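Local coordinates for putative sugar ABC transporter, substrate-binding protein (Clostridium phytofermentans, PDB 4WZZ), which probably serves as the substrate-binding component of a sugar ABC transporter and holds L-rhamnose in its ligand pocket, at residues R151-N156 and I311-G316. Residues are numbered along the deposited sequence; the frame is centred on the assembly and turned at random.
Sequences RKVFVN and ISLVNG
Leu313, near the C-terminal end of helix 299-315, reaches with its forked tip toward Lys152 and Val153, beside strand 138-142, and each methyl of the fork meets a different residue. CD2 lies alongside the aliphatic part of Lys152, with Leu313 CD2 4.0 Å from Lys152 CD and 4.1 Å from Lys152 CB. CD1 faces one branch of Val153, though more loosely, Val153 CG1 standing 4.4 Å from Leu313 CD1. The leucine's CG lies opposite its own carbonyl carbon (chi1 -71°); CD1 lies anti to CA (chi2 171°) and reaches toward Val153, while CD2 is turned to the side, toward Lys152. Lys152 is extended beyond CG, and the two side chains run past one another in opposite directions, so methylenes rather than the ammonium group meet the leucine. A long lysine suits this partly exposed place, since it can give its apolar stem to the contact and carry its charge past it.

Val153, compact and beta-branched, suits an extended backbone; its CG1, set between the backbone N and C (chi1 67°), is directed at Leu313 CD1. It is buried under the helix, also touching Leu140 and Ile351; Leu313 rests on Leu140 and His138 of neighbouring strand 138-142. The contact thus packs the end of helix 299-315 over a face of the mixed sheet, at its interior strands, in one lobe of a periplasmic-binding-protein fold. It is removed from the bound rhamnose, although strand 154-156 runs on into Gln157, which lines the sugar pocket. With no hydrogen bond or salt bridge between the segments and only 118 Å² buried, their direct association rests on dispersion and the exclusion of water from methyl and methylene groups.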
loop_
_atom_site.group_PDB
_atom_site.type_symbol
_atom_site.label_atom_id
_atom_site.label_comp_id
_atom_site.label_asym_id
_atom_site.label_seq_id
_atom_site.Cartn_x
_atom_site.Cartn_y
_atom_site.Cartn_z
ATOM N N ARG A 151 -16.502 6.514 2.724
ATOM C CA ARG A 151 -15.944 6.831 1.409
ATOM C C ARG A 151 -16.963 6.627 0.296
ATOM O O ARG A 151 -17.971 5.949 0.486
ATOM C CB ARG A 151 -14.743 5.916 1.121
ATOM C CG ARG A 151 -15.168 4.501 0.757
ATOM C CD ARG A 151 -13.998 3.585 0.537
ATOM N NE ARG A 151 -14.386 2.347 -0.157
ATOM C CZ ARG A 151 -14.327 1.121 0.367
ATOM N NH1 ARG A 151 -13.949 0.911 1.623
ATOM N NH2 ARG A 151 -14.662 0.080 -0.380
ATOM N N LYS A 152 -16.701 7.205 -0.870
ATOM C CA LYS A 152 -17.527 6.929 -2.037
ATOM C C LYS A 152 -16.909 5.794 -2.858
ATOM O O LYS A 152 -17.628 5.071 -3.550
ATOM C CB LYS A 152 -17.735 8.196 -2.872
ATOM C CG LYS A 152 -18.682 9.165 -2.207
ATOM C CD LYS A 152 -18.935 10.363 -3.090
ATOM C CE LYS A 152 -20.192 11.095 -2.697
ATOM N NZ LYS A 152 -20.213 12.455 -3.310
ATOM N N VAL A 153 -15.592 5.614 -2.753
ATOM C CA VAL A 153 -14.905 4.560 -3.487
ATOM C C VAL A 153 -13.486 4.392 -2.944
ATOM O O VAL A 153 -12.940 5.327 -2.377
ATOM C CB VAL A 153 -14.847 4.863 -4.996
ATOM C CG1 VAL A 153 -13.949 6.082 -5.290
ATOM C CG2 VAL A 153 -14.427 3.617 -5.787
ATOM N N PHE A 154 -12.927 3.195 -3.113
ATOM C CA PHE A 154 -11.532 2.903 -2.735
ATOM C C PHE A 154 -10.715 2.639 -3.982
ATOM O O PHE A 154 -11.151 1.921 -4.889
ATOM C CB PHE A 154 -11.469 1.678 -1.819
ATOM C CG PHE A 154 -10.067 1.292 -1.407
ATOM C CD1 PHE A 154 -9.261 2.207 -0.767
ATOM C CD2 PHE A 154 -9.570 0.009 -1.642
ATOM C CE1 PHE A 154 -7.984 1.891 -0.378
ATOM C CE2 PHE A 154 -8.283 -0.306 -1.255
ATOM C CZ PHE A 154 -7.492 0.644 -0.619
ATOM N N VAL A 155 -9.535 3.235 -4.048
ATOM C CA VAL A 155 -8.636 3.008 -5.170
ATOM C C VAL A 155 -7.551 2.091 -4.663
ATOM O O VAL A 155 -6.720 2.489 -3.842
ATOM C CB VAL A 155 -8.047 4.303 -5.743
ATOM C CG1 VAL A 155 -7.160 3.990 -6.937
ATOM C CG2 VAL A 155 -9.163 5.237 -6.160
ATOM N N ASN A 156 -7.584 0.852 -5.154
ATOM C CA ASN A 156 -6.717 -0.239 -4.662
ATOM C C ASN A 156 -5.598 -0.495 -5.664
ATOM O O ASN A 156 -5.845 -0.603 -6.878
ATOM C CB ASN A 156 -7.565 -1.517 -4.499
ATOM C CG ASN A 156 -6.982 -2.503 -3.506
ATOM O OD1 ASN A 156 -5.820 -2.405 -3.113
ATOM N ND2 ASN A 156 -7.797 -3.490 -3.102
ATOM N N ILE A 311 -11.342 13.694 -9.452
ATOM C CA ILE A 311 -11.891 14.693 -10.366
ATOM C C ILE A 311 -13.228 14.214 -10.898
ATOM O O ILE A 311 -14.147 15.015 -11.078
ATOM C CB ILE A 311 -10.949 14.980 -11.533
ATOM C CG1 ILE A 311 -9.659 15.631 -11.011
ATOM C CG2 ILE A 311 -11.616 15.934 -12.544
ATOM C CD1 ILE A 311 -8.543 15.703 -12.029
ATOM N N SER A 312 -13.339 12.907 -11.137
ATOM C CA SER A 312 -14.573 12.338 -11.685
ATOM C C SER A 312 -15.729 12.436 -10.694
ATOM O O SER A 312 -16.859 12.728 -11.086
ATOM C CB SER A 312 -14.351 10.897 -12.125
ATOM O OG SER A 312 -13.448 10.855 -13.215
ATOM N N LEU A 313 -15.444 12.203 -9.414
ATOM C CA LEU A 313 -16.408 12.461 -8.345
ATOM C C LEU A 313 -16.831 13.929 -8.265
ATOM O O LEU A 313 -18.026 14.228 -8.132
ATOM C CB LEU A 313 -15.842 12.038 -6.990
ATOM C CG LEU A 313 -15.701 10.543 -6.702
ATOM C CD1 LEU A 313 -14.914 10.335 -5.416
ATOM C CD2 LEU A 313 -17.056 9.833 -6.618
ATOM N N VAL A 314 -15.866 14.845 -8.330
ATOM C CA VAL A 314 -16.182 16.267 -8.222
ATOM C C VAL A 314 -16.996 16.747 -9.426
ATOM O O VAL A 314 -17.901 17.578 -9.286
ATOM C CB VAL A 314 -14.897 17.128 -8.082
ATOM C CG1 VAL A 314 -15.209 18.632 -8.249
ATOM C CG2 VAL A 314 -14.211 16.862 -6.740
ATOM N N ASN A 315 -16.664 16.245 -10.608
ATOM C CA ASN A 315 -17.347 16.665 -11.824
ATOM C C ASN A 315 -18.626 15.865 -12.071
ATOM O O ASN A 315 -19.388 16.171 -12.986
ATOM C CB ASN A 315 -16.413 16.573 -13.034
ATOM C CG ASN A 315 -15.391 17.696 -13.074
ATOM O OD1 ASN A 315 -15.445 18.637 -12.276
ATOM N ND2 ASN A 315 -14.460 17.612 -14.013
ATOM N N GLY A 316 -18.853 14.841 -11.249
ATOM C CA GLY A 316 -20.078 14.067 -11.284
ATOM C C GLY A 316 -20.123 13.016 -12.379
ATOM O O GLY A 316 -21.190 12.487 -12.675
#